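Long-range contacts in alcohol oxidase (Myceliophthora thermophila, PDB 6F74), which binds FAD and probably uses it to oxidise its substrate with molecular oxygen, as expected of a VAO-type flavoprotein oxidase: residues 437-442 with 494-499; 350-355 with 469-474; 490-495 with 535-540; 334-339 with 446-451. One frame throughout, in Å; residues are numbered along the deposited sequence.

Contact 1: 437-442 with 494-499; sequences SRLINP and RVSPFV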
# COMPACT_ATOMS: atom_id res chain seq x y z
N SER A 437 0.49 3.02 11.31
CA SER A 437 1.86 2.53 11.12
C SER A 437 2.84 3.53 11.73
O SER A 437 2.58 4.75 11.80
CB SER A 437 2.19 2.25 9.65
OG SER A 437 1.91 3.32 8.77
N ARG A 438 3.92 2.96 12.26
CA ARG A 438 4.96 3.74 12.90
C ARG A 438 6.32 3.15 12.58
O ARG A 438 6.59 1.97 12.86
CB ARG A 438 4.74 3.81 14.40
CG ARG A 438 5.55 4.93 15.05
CD ARG A 438 4.96 6.29 14.75
NE ARG A 438 5.77 7.39 15.23
CZ ARG A 438 5.63 8.66 14.83
NH1 ARG A 438 4.71 9.01 13.91
NH2 ARG A 438 6.43 9.60 15.34
N LEU A 439 7.16 3.97 11.96
CA LEU A 439 8.54 3.62 11.74
C LEU A 439 9.23 3.68 13.11
O LEU A 439 8.99 4.62 13.88
CB LEU A 439 9.20 4.55 10.74
CG LEU A 439 9.02 4.24 9.23
CD1 LEU A 439 7.54 4.29 8.81
CD2 LEU A 439 9.82 5.28 8.45
N ILE A 440 10.05 2.68 13.41
CA ILE A 440 10.73 2.56 14.72
C ILE A 440 12.25 2.67 14.58
O ILE A 440 12.86 1.85 13.90
CB ILE A 440 10.41 1.20 15.39
CG1 ILE A 440 8.90 0.97 15.46
CG2 ILE A 440 10.99 1.13 16.78
CD1 ILE A 440 8.08 2.04 16.16
N ASN A 441 12.82 3.69 15.22
CA ASN A 441 14.29 3.89 15.26
C ASN A 441 14.91 3.05 16.40
O ASN A 441 14.26 2.82 17.41
CB ASN A 441 14.63 5.38 15.43
CG ASN A 441 14.07 5.96 16.71
OD1 ASN A 441 12.88 5.86 16.97
ND2 ASN A 441 14.94 6.55 17.54
N PRO A 442 16.18 2.61 16.25
CA PRO A 442 16.75 1.71 17.27
C PRO A 442 16.72 2.24 18.70
O PRO A 442 16.53 1.45 19.64
CB PRO A 442 18.21 1.55 16.83
CG PRO A 442 18.22 1.91 15.39
CD PRO A 442 17.13 2.91 15.17
N ARG A 494 15.39 6.53 6.81
CA ARG A 494 16.82 6.44 6.84
C ARG A 494 17.38 6.05 8.21
O ARG A 494 18.56 5.76 8.30
CB ARG A 494 17.47 7.75 6.35
CG ARG A 494 16.92 8.32 5.03
CD ARG A 494 16.89 7.26 3.95
NE ARG A 494 16.56 7.82 2.65
CZ ARG A 494 16.31 7.12 1.54
NH1 ARG A 494 16.38 5.80 1.53
NH2 ARG A 494 16.00 7.76 0.41
N VAL A 495 16.56 6.10 9.27
CA VAL A 495 16.98 5.69 10.63
C VAL A 495 16.19 4.53 11.22
O VAL A 495 16.59 4.00 12.24
CB VAL A 495 17.00 6.90 11.63
CG1 VAL A 495 17.98 7.97 11.17
CG2 VAL A 495 15.63 7.52 11.85
N SER A 496 15.10 4.12 10.57
CA SER A 496 14.19 3.12 11.13
C SER A 496 14.28 1.82 10.35
O SER A 496 13.94 1.79 9.16
CB SER A 496 12.76 3.66 11.12
OG SER A 496 12.74 4.97 11.68
N PRO A 497 14.75 0.73 10.98
CA PRO A 497 14.94 -0.50 10.21
C PRO A 497 13.65 -1.27 9.98
O PRO A 497 13.61 -2.10 9.07
CB PRO A 497 15.93 -1.31 11.05
CG PRO A 497 15.91 -0.73 12.41
CD PRO A 497 15.30 0.63 12.34
N PHE A 498 12.62 -1.00 10.78
CA PHE A 498 11.35 -1.67 10.64
C PHE A 498 10.16 -0.77 10.95
O PHE A 498 10.31 0.31 11.49
CB PHE A 498 11.32 -2.94 11.49
CG PHE A 498 11.25 -2.72 12.98
CD1 PHE A 498 12.41 -2.61 13.73
CD2 PHE A 498 10.03 -2.71 13.64
CE1 PHE A 498 12.35 -2.44 15.10
CE2 PHE A 498 9.96 -2.55 15.01
CZ PHE A 498 11.12 -2.41 15.75
N VAL A 499 8.99 -1.26 10.56
CA VAL A 499 7.72 -0.60 10.79
C VAL A 499 6.84 -1.51 11.64
O VAL A 499 6.84 -2.72 11.46
CB VAL A 499 7.01 -0.28 9.47
CG1 VAL A 499 5.74 0.53 9.72
CG2 VAL A 499 7.96 0.49 8.54
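The F498 ring carries the branched side chain of I440 over one face, with I440 CB 4.0 Å from the ring centroid and 23° off the normal, a CH-pi contact displaced toward the CZ end. I440 CG2 touches that rim at F498 CZ (3.7 Å), while CG1 lies against CE2. Helix 328-346, through L341, and V470 and L472 of strand 467-472 also pack against the F498 side chain. Here edge strand 435-440 of the seven-stranded antiparallel sheet lies against strand 498-503, consistent with the substrate-domain sheet of VAO-type oxidases. Side chains alternate: I440 and F498 share one face, L439 and V499 the other, where L439 CD1 meets V499 CG2 at 3.8 Å. F498 CG sits between its backbone N and carbonyl carbon (chi1 71°), which swings the ring back beneath I440. Beyond the strands, S496 CB and P497 CD crowd the carbonyl O of I440, and the S496 hydroxyl bonds A492 O. At the other end S437 OG bonds both Y540 N and E543 O, tying the edge strand to the FAD pocket. Between the two segments a single backbone bond forms, I440 N to F498 O, 3.1 Å long and nearly straight at 169°.

Contact 2: 350-355 with 469-474; sequences AGYGFW and VVLLVS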
# COMPACT_ATOMS: atom_id res chain seq x y z
N ALA A 350 15.71 -9.44 6.81
CA ALA A 350 14.49 -8.72 6.44
C ALA A 350 13.31 -9.69 6.45
O ALA A 350 13.48 -10.92 6.45
CB ALA A 350 14.64 -8.06 5.08
N GLY A 351 12.10 -9.11 6.42
CA GLY A 351 10.88 -9.90 6.24
C GLY A 351 9.73 -9.44 7.11
O GLY A 351 9.68 -8.28 7.53
N TYR A 352 8.80 -10.35 7.36
CA TYR A 352 7.57 -9.96 8.02
C TYR A 352 7.20 -10.88 9.15
O TYR A 352 7.29 -12.11 9.02
CB TYR A 352 6.41 -9.90 7.00
CG TYR A 352 6.73 -9.03 5.81
CD1 TYR A 352 7.37 -9.56 4.66
CD2 TYR A 352 6.41 -7.69 5.82
CE1 TYR A 352 7.66 -8.76 3.58
CE2 TYR A 352 6.69 -6.88 4.73
CZ TYR A 352 7.32 -7.42 3.61
OH TYR A 352 7.58 -6.63 2.54
N GLY A 353 6.74 -10.25 10.23
CA GLY A 353 6.28 -10.95 11.44
C GLY A 353 4.88 -10.54 11.80
O GLY A 353 4.47 -9.40 11.53
N PHE A 354 4.16 -11.48 12.42
CA PHE A 354 2.72 -11.37 12.64
C PHE A 354 2.44 -11.91 14.03
O PHE A 354 2.97 -12.94 14.38
CB PHE A 354 1.95 -12.25 11.64
CG PHE A 354 2.15 -11.86 10.21
CD1 PHE A 354 3.26 -12.30 9.49
CD2 PHE A 354 1.24 -11.03 9.57
CE1 PHE A 354 3.45 -11.93 8.15
CE2 PHE A 354 1.43 -10.66 8.23
CZ PHE A 354 2.54 -11.12 7.52
N TRP A 355 1.58 -11.25 14.79
CA TRP A 355 1.30 -11.72 16.13
C TRP A 355 -0.05 -11.25 16.65
O TRP A 355 -0.60 -10.23 16.18
CB TRP A 355 2.44 -11.36 17.11
CG TRP A 355 2.66 -9.86 17.38
CD1 TRP A 355 3.49 -9.03 16.72
CD2 TRP A 355 2.09 -9.08 18.45
NE1 TRP A 355 3.45 -7.76 17.26
CE2 TRP A 355 2.61 -7.77 18.34
CE3 TRP A 355 1.18 -9.35 19.47
CZ2 TRP A 355 2.23 -6.74 19.19
CZ3 TRP A 355 0.80 -8.32 20.33
CH2 TRP A 355 1.33 -7.03 20.19
N VAL A 469 1.66 -6.29 13.06
CA VAL A 469 2.54 -6.74 12.01
C VAL A 469 3.84 -5.96 12.12
O VAL A 469 3.84 -4.71 12.34
CB VAL A 469 1.94 -6.51 10.60
CG1 VAL A 469 2.86 -7.04 9.49
CG2 VAL A 469 0.54 -7.14 10.50
N VAL A 470 4.94 -6.71 11.98
CA VAL A 470 6.29 -6.16 11.88
C VAL A 470 6.79 -6.22 10.43
O VAL A 470 6.80 -7.29 9.85
CB VAL A 470 7.27 -6.96 12.75
CG1 VAL A 470 8.69 -6.48 12.55
CG2 VAL A 470 6.92 -6.75 14.21
N LEU A 471 7.19 -5.07 9.87
CA LEU A 471 7.72 -4.99 8.50
C LEU A 471 9.21 -4.73 8.58
O LEU A 471 9.65 -3.58 8.68
CB LEU A 471 7.03 -3.88 7.72
CG LEU A 471 5.50 -3.94 7.58
CD1 LEU A 471 4.86 -3.59 8.90
CD2 LEU A 471 5.08 -2.95 6.51
N LEU A 472 10.00 -5.79 8.60
CA LEU A 472 11.43 -5.64 8.75
C LEU A 472 11.97 -5.40 7.33
O LEU A 472 12.50 -6.30 6.68
CB LEU A 472 12.03 -6.87 9.42
CG LEU A 472 13.52 -6.80 9.73
CD1 LEU A 472 13.87 -5.63 10.67
CD2 LEU A 472 13.94 -8.13 10.33
N VAL A 473 11.78 -4.18 6.87
CA VAL A 473 11.94 -3.86 5.44
C VAL A 473 12.85 -2.71 5.14
O VAL A 473 13.05 -2.41 4.00
CB VAL A 473 10.58 -3.61 4.75
CG1 VAL A 473 9.69 -4.84 4.87
CG2 VAL A 473 9.88 -2.41 5.32
N SER A 474 13.41 -2.06 6.15
CA SER A 474 14.32 -0.95 5.93
C SER A 474 15.68 -1.38 6.47
O SER A 474 15.95 -2.58 6.50
CB SER A 474 13.79 0.33 6.54
OG SER A 474 14.67 1.43 6.38
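Y352 lays its ring beside segment 469-474, with CD2 4.0 Å from L471 CA and the CE2 end 3.6 Å from V473 CG1; the valine crosses the tyrosine side chain at about a right angle. With CG anti to the carbonyl carbon (chi1 -54°), the ring reaches along L471 toward V473. On the same face F354 and V469 lie side by side and point the same way, F354 CD2 4.1 Å from V469 CG2. These contacts ride on an antiparallel ladder, strands 349-356 and 467-472 being neighbours inside the seven-stranded sheet, with short segment axes 168° apart. G351 pairs with L472 and G353 with V470, each by two backbone bonds; L472 N to G351 O is 2.7 Å. At positions 351 and 353 no side chain covers V470 and L472; helix 328-346 packs on V470 and on W355. Further out, the Y352 hydroxyl is hydrogen-bonded to H246 ND1, a residue of the FAD site, and the two rings meet at about 55°. A phenylalanine in place of Y352 would probably leave H246 ND1 without this partner and the imidazole of H246 freer to turn. The backbone bends at L472, the centre of an inverse gamma turn.

Contact 3: 490-495 with 535-540; sequences HPAWRV and PNTGGY. With FAD (flavin-adenine dinucleotide), chain I.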
# COMPACT_ATOMS: atom_id res chain seq x y z
N HIS A 490 10.47 10.05 3.11
CA HIS A 490 10.43 10.47 4.52
C HIS A 490 11.78 10.18 5.20
O HIS A 490 12.25 9.04 5.16
CB HIS A 490 9.31 9.71 5.23
CG HIS A 490 8.87 10.33 6.53
ND1 HIS A 490 9.74 10.66 7.54
CD2 HIS A 490 7.63 10.58 6.99
CE1 HIS A 490 9.05 11.16 8.56
NE2 HIS A 490 7.76 11.10 8.25
N PRO A 491 12.43 11.22 5.77
CA PRO A 491 13.70 11.03 6.50
C PRO A 491 13.76 9.84 7.48
O PRO A 491 14.78 9.14 7.55
CB PRO A 491 13.84 12.34 7.27
CG PRO A 491 13.16 13.35 6.42
CD PRO A 491 12.03 12.64 5.75
N ALA A 492 12.67 9.62 8.23
CA ALA A 492 12.62 8.53 9.20
C ALA A 492 12.97 7.15 8.61
O ALA A 492 13.50 6.31 9.31
CB ALA A 492 11.27 8.49 9.87
N TRP A 493 12.70 6.93 7.32
CA TRP A 493 13.13 5.67 6.67
C TRP A 493 14.63 5.44 6.78
O TRP A 493 15.07 4.29 6.84
CB TRP A 493 12.79 5.67 5.18
CG TRP A 493 11.37 5.38 4.90
CD1 TRP A 493 10.46 6.24 4.37
CD2 TRP A 493 10.71 4.13 5.08
NE1 TRP A 493 9.26 5.59 4.20
CE2 TRP A 493 9.38 4.31 4.66
CE3 TRP A 493 11.10 2.89 5.58
CZ2 TRP A 493 8.43 3.27 4.70
CZ3 TRP A 493 10.16 1.86 5.62
CH2 TRP A 493 8.84 2.07 5.19
N ARG A 494 15.39 6.53 6.81
CA ARG A 494 16.82 6.44 6.84
C ARG A 494 17.38 6.05 8.21
O ARG A 494 18.56 5.76 8.30
CB ARG A 494 17.47 7.75 6.35
CG ARG A 494 16.92 8.32 5.03
CD ARG A 494 16.89 7.26 3.95
NE ARG A 494 16.56 7.82 2.65
CZ ARG A 494 16.31 7.12 1.54
NH1 ARG A 494 16.38 5.80 1.53
NH2 ARG A 494 16.00 7.76 0.41
N VAL A 495 16.56 6.10 9.27
CA VAL A 495 16.98 5.69 10.63
C VAL A 495 16.19 4.53 11.22
O VAL A 495 16.59 4.00 12.24
CB VAL A 495 17.00 6.90 11.63
CG1 VAL A 495 17.98 7.97 11.17
CG2 VAL A 495 15.63 7.52 11.85
N PRO A 535 8.69 8.78 19.01
CA PRO A 535 8.06 10.08 18.72
C PRO A 535 8.73 10.91 17.64
O PRO A 535 8.15 11.89 17.19
CB PRO A 535 8.10 10.79 20.07
CG PRO A 535 9.34 10.26 20.72
CD PRO A 535 9.52 8.85 20.22
N ASN A 536 9.92 10.52 17.20
CA ASN A 536 10.71 11.34 16.28
C ASN A 536 10.75 10.83 14.86
O ASN A 536 11.53 11.33 14.08
CB ASN A 536 12.15 11.41 16.82
CG ASN A 536 12.20 11.99 18.22
OD1 ASN A 536 11.43 12.93 18.56
ND2 ASN A 536 13.09 11.46 19.05
N THR A 537 9.89 9.86 14.52
CA THR A 537 9.94 9.19 13.23
C THR A 537 8.76 9.58 12.32
O THR A 537 8.70 10.69 11.80
CB THR A 537 10.04 7.67 13.44
OG1 THR A 537 8.94 7.22 14.23
CG2 THR A 537 11.36 7.32 14.20
N GLY A 538 7.78 8.69 12.15
CA GLY A 538 6.68 8.91 11.22
C GLY A 538 6.02 7.58 10.94
O GLY A 538 6.24 6.57 11.65
N GLY A 539 5.16 7.59 9.93
CA GLY A 539 4.39 6.43 9.53
C GLY A 539 4.58 6.21 8.05
O GLY A 539 5.38 6.91 7.41
N TYR A 540 3.82 5.24 7.54
CA TYR A 540 3.88 4.79 6.15
C TYR A 540 2.53 5.06 5.47
O TYR A 540 1.54 4.39 5.78
CB TYR A 540 4.19 3.29 6.12
CG TYR A 540 4.27 2.70 4.73
CD1 TYR A 540 4.88 3.39 3.69
CD2 TYR A 540 3.78 1.44 4.46
CE1 TYR A 540 4.99 2.85 2.42
CE2 TYR A 540 3.86 0.89 3.17
CZ TYR A 540 4.48 1.60 2.16
OH TYR A 540 4.55 1.06 0.88
PA FAD I . -4.60 2.30 -6.73
O1A FAD I . -5.77 2.20 -5.76
O2A FAD I . -4.89 2.00 -8.17
O5B FAD I . -3.99 3.75 -6.58
C5B FAD I . -3.41 4.13 -5.37
C4B FAD I . -3.19 5.64 -5.39
O4B FAD I . -2.24 5.89 -6.41
C3B FAD I . -4.39 6.49 -5.72
O3B FAD I . -4.19 7.76 -5.09
C2B FAD I . -4.29 6.71 -7.21
O2B FAD I . -4.80 7.97 -7.67
C1B FAD I . -2.80 6.72 -7.42
N9A FAD I . -2.32 6.22 -8.72
C8A FAD I . -2.36 4.95 -9.15
N7A FAD I . -1.80 4.84 -10.37
C5A FAD I . -1.39 6.06 -10.71
C6A FAD I . -0.71 6.61 -11.88
N6A FAD I . -0.40 5.75 -12.88
N1A FAD I . -0.46 7.95 -11.89
C2A FAD I . -0.81 8.74 -10.85
N3A FAD I . -1.42 8.29 -9.73
C4A FAD I . -1.72 6.97 -9.62
N1 FAD I . 2.31 -2.26 -0.24
C2 FAD I . 3.58 -2.59 0.09
O2 FAD I . 4.40 -1.66 0.30
N3 FAD I . 4.00 -3.87 0.17
C4 FAD I . 3.17 -4.91 -0.03
O4 FAD I . 3.56 -6.09 0.06
C4X FAD I . 1.76 -4.64 -0.38
N5 FAD I . 0.89 -5.65 -0.59
C5X FAD I . -0.40 -5.37 -0.91
C6 FAD I . -1.29 -6.42 -1.15
C7 FAD I . -2.61 -6.20 -1.50
C7M FAD I . -3.43 -7.44 -1.69
C8 FAD I . -3.09 -4.79 -1.65
C8M FAD I . -4.51 -4.46 -2.08
C9 FAD I . -2.22 -3.74 -1.40
C9A FAD I . -0.88 -3.96 -1.04
N10 FAD I . 0.05 -2.91 -0.81
C10 FAD I . 1.38 -3.23 -0.47
C1' FAD I . -0.33 -1.48 -0.82
C2' FAD I . -0.08 -0.65 -2.03
O2' FAD I . 1.29 -0.23 -1.98
C3' FAD I . -0.96 0.60 -1.99
O3' FAD I . -2.34 0.26 -1.76
C4' FAD I . -0.84 1.43 -3.26
O4' FAD I . -1.67 2.58 -3.16
C5' FAD I . -1.20 0.61 -4.49
O5' FAD I . -1.06 1.40 -5.66
P FAD I . -2.02 0.96 -6.84
O1P FAD I . -1.94 -0.52 -7.05
O2P FAD I . -1.74 1.89 -7.98
O3P FAD I . -3.45 1.29 -6.16
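W493 turns an edge of its indole toward the face of Y540, W493 CZ2 coming 3.7 Å from Y540 CD1, in an offset edge-to-face pair with planes at 83°. The contact joins two loops at the flavin end of the FAD pocket in this VAO-type fold. Y540 has CG anti to its backbone N (chi1 180°), which carries the hydroxyl out to the flavin, where OH donates to FAD O2 at 2.8 Å. G245 N and N542 ND2 also bond that hydroxyl oxygen, fixing the phenol end between protein and cofactor. W493 starts away from the other loop, but the end of its side chain comes back to Y540. Farther from the flavin, CG of H490 is likewise anti to its N (-162°), laying the imidazole along the glycines: H490 CE1 is 3.3 Å from T537 O, and G538, with no side chain, leaves its CA facing H490 NE2 at 3.8 Å. Both imidazole nitrogens are engaged, NE2 with D553 O and ND1 with A492 N. T537 bonds L439 O through OG1 and leaves its CB 3.9 Å from A492 CB.

Contact 4: 334-339 with 446-451; sequences IAVLHQ and TDYNKV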
# COMPACT_ATOMS: atom_id res chain seq x y z
N ILE A 334 7.71 -11.00 22.87
CA ILE A 334 7.48 -10.16 21.69
C ILE A 334 8.16 -8.80 21.87
O ILE A 334 8.78 -8.26 20.93
CB ILE A 334 5.97 -10.03 21.37
CG1 ILE A 334 5.49 -11.40 20.86
CG2 ILE A 334 5.72 -8.96 20.32
CD1 ILE A 334 4.01 -11.53 20.62
N ALA A 335 8.07 -8.26 23.07
CA ALA A 335 8.80 -7.05 23.41
C ALA A 335 10.31 -7.26 23.23
O ALA A 335 10.95 -6.45 22.57
CB ALA A 335 8.48 -6.61 24.83
N VAL A 336 10.86 -8.35 23.78
CA VAL A 336 12.28 -8.68 23.63
C VAL A 336 12.66 -8.80 22.16
O VAL A 336 13.68 -8.29 21.74
CB VAL A 336 12.66 -10.00 24.37
CG1 VAL A 336 14.04 -10.51 23.96
CG2 VAL A 336 12.63 -9.80 25.88
N LEU A 337 11.83 -9.50 21.40
CA LEU A 337 12.06 -9.73 19.98
C LEU A 337 12.14 -8.40 19.23
O LEU A 337 13.01 -8.23 18.37
CB LEU A 337 10.94 -10.61 19.39
CG LEU A 337 10.92 -10.83 17.87
CD1 LEU A 337 10.37 -12.20 17.52
CD2 LEU A 337 10.11 -9.77 17.11
N HIS A 338 11.21 -7.50 19.53
CA HIS A 338 11.25 -6.17 18.94
C HIS A 338 12.60 -5.48 19.21
O HIS A 338 13.16 -4.86 18.31
CB HIS A 338 10.08 -5.28 19.40
CG HIS A 338 8.81 -5.52 18.64
ND1 HIS A 338 8.10 -6.70 18.70
CD2 HIS A 338 8.09 -4.70 17.84
CE1 HIS A 338 7.03 -6.61 17.94
NE2 HIS A 338 7.00 -5.41 17.40
N GLN A 339 13.12 -5.61 20.42
CA GLN A 339 14.45 -5.05 20.76
C GLN A 339 15.62 -5.64 19.96
O GLN A 339 16.67 -5.01 19.88
CB GLN A 339 14.75 -5.24 22.24
CG GLN A 339 13.83 -4.52 23.20
CD GLN A 339 14.32 -4.65 24.63
OE1 GLN A 339 14.17 -5.70 25.23
NE2 GLN A 339 14.88 -3.60 25.17
N THR A 446 15.72 0.66 23.42
CA THR A 446 16.78 0.29 24.33
C THR A 446 16.20 0.07 25.73
O THR A 446 16.75 -0.73 26.51
CB THR A 446 17.89 1.35 24.36
OG1 THR A 446 17.37 2.55 24.91
CG2 THR A 446 18.45 1.64 22.95
N ASP A 447 15.10 0.74 26.06
CA ASP A 447 14.44 0.53 27.36
C ASP A 447 13.33 -0.51 27.21
O ASP A 447 12.26 -0.22 26.68
CB ASP A 447 13.88 1.85 27.91
CG ASP A 447 13.31 1.70 29.35
OD1 ASP A 447 12.66 0.68 29.63
OD2 ASP A 447 13.53 2.60 30.20
N TYR A 448 13.56 -1.70 27.72
CA TYR A 448 12.59 -2.77 27.68
C TYR A 448 11.20 -2.37 28.19
O TYR A 448 10.19 -2.78 27.61
CB TYR A 448 13.09 -3.99 28.46
CG TYR A 448 11.98 -5.00 28.69
CD1 TYR A 448 11.61 -5.90 27.68
CD2 TYR A 448 11.27 -5.04 29.91
CE1 TYR A 448 10.58 -6.81 27.89
CE2 TYR A 448 10.24 -5.95 30.10
CZ TYR A 448 9.89 -6.80 29.08
OH TYR A 448 8.89 -7.70 29.29
N ASN A 449 11.14 -1.60 29.26
CA ASN A 449 9.85 -1.29 29.87
C ASN A 449 8.99 -0.44 28.95
O ASN A 449 7.79 -0.69 28.82
CB ASN A 449 10.01 -0.65 31.25
CG ASN A 449 10.48 -1.64 32.30
OD1 ASN A 449 10.11 -2.81 32.24
ND2 ASN A 449 11.27 -1.17 33.27
N LYS A 450 9.61 0.52 28.27
CA LYS A 450 8.88 1.34 27.30
C LYS A 450 8.33 0.53 26.13
O LYS A 450 7.22 0.79 25.63
CB LYS A 450 9.76 2.48 26.78
CG LYS A 450 10.06 3.51 27.82
CD LYS A 450 10.90 4.64 27.30
CE LYS A 450 11.31 5.53 28.46
NZ LYS A 450 12.15 6.63 27.95
N VAL A 451 9.11 -0.45 25.70
CA VAL A 451 8.73 -1.31 24.60
C VAL A 451 7.59 -2.19 25.06
O VAL A 451 6.55 -2.24 24.41
CB VAL A 451 9.92 -2.16 24.13
CG1 VAL A 451 9.53 -3.17 23.08
CG2 VAL A 451 11.01 -1.24 23.59
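A335 lies at the centre of the tight part of this contact, with V451 and Y448 against it. V451 CG1 approaches the backbone of the facing helix, 3.6 Å from A335 O and 4.0 Å from A335 CB, and the small alanine probably allows this approach. With CG1 anti to its backbone N (chi1 174°), V451 directs that methyl at the alanine. The Y448 ring rests its CE1 on A335 CB (3.7 Å). I455, one turn further along helix 448-458, extends the apolar surface against A335, I334 and H338. H338, on the buried side, turns its ring back to its own helix: ND1 and the backbone N both donate to I334 O, reaching it from opposite faces of its carbonyl plane.

The motif is helix-on-helix packing on one side of the seven-stranded sheet, where helix 328-346 meets the first turn of helix 448-458. D447 occupies the N-cap position of the latter, its OD1 accepting weak bonds from the N of N449 and K450.

The outer side is more polar, yet no hydrogen bond joins the segments. Q339 crosses Y448 at about a right angle, the amide 48° from the ring plane, with OE1 at the ring edge 3.5 Å from CD1. Its NE2 lies 3.4 Å from Y448 N, two donors that do not bond; NE2 instead donates a hydrogen bond to L445 O, just before the segment. An alanine at Q339 is likely to leave L445 O without that donor and to open a gap beside the edge of the Y448 ring. The loose members are V336, whose CG2 is 4.1 Å from Y448 CE1, and exposed T446, which brings only its carbonyl O near the glutamine amide.

Contacts 1 and 2 belong to one seven-stranded sheet and meet where strands 498-503 and 467-472 run side by side, V499 O pairing with L471 N at 2.9 Å. Both are buried, but contact 2 is a full backbone ladder inside the sheet, whereas contact 1 lies at its edge and leans more on side chains. Contact 3, also buried, has no hydrogen bond between its segments; it is bound to contact 1 through L439, whose backbone is hydrogen-bonded to T537 OG1 and G538 O, and it alone includes a residue bonded to FAD. Contact 4 is partly buried, apolar within and polar outside; H338 links it to V470 of contact 2 and F498 of contact 1.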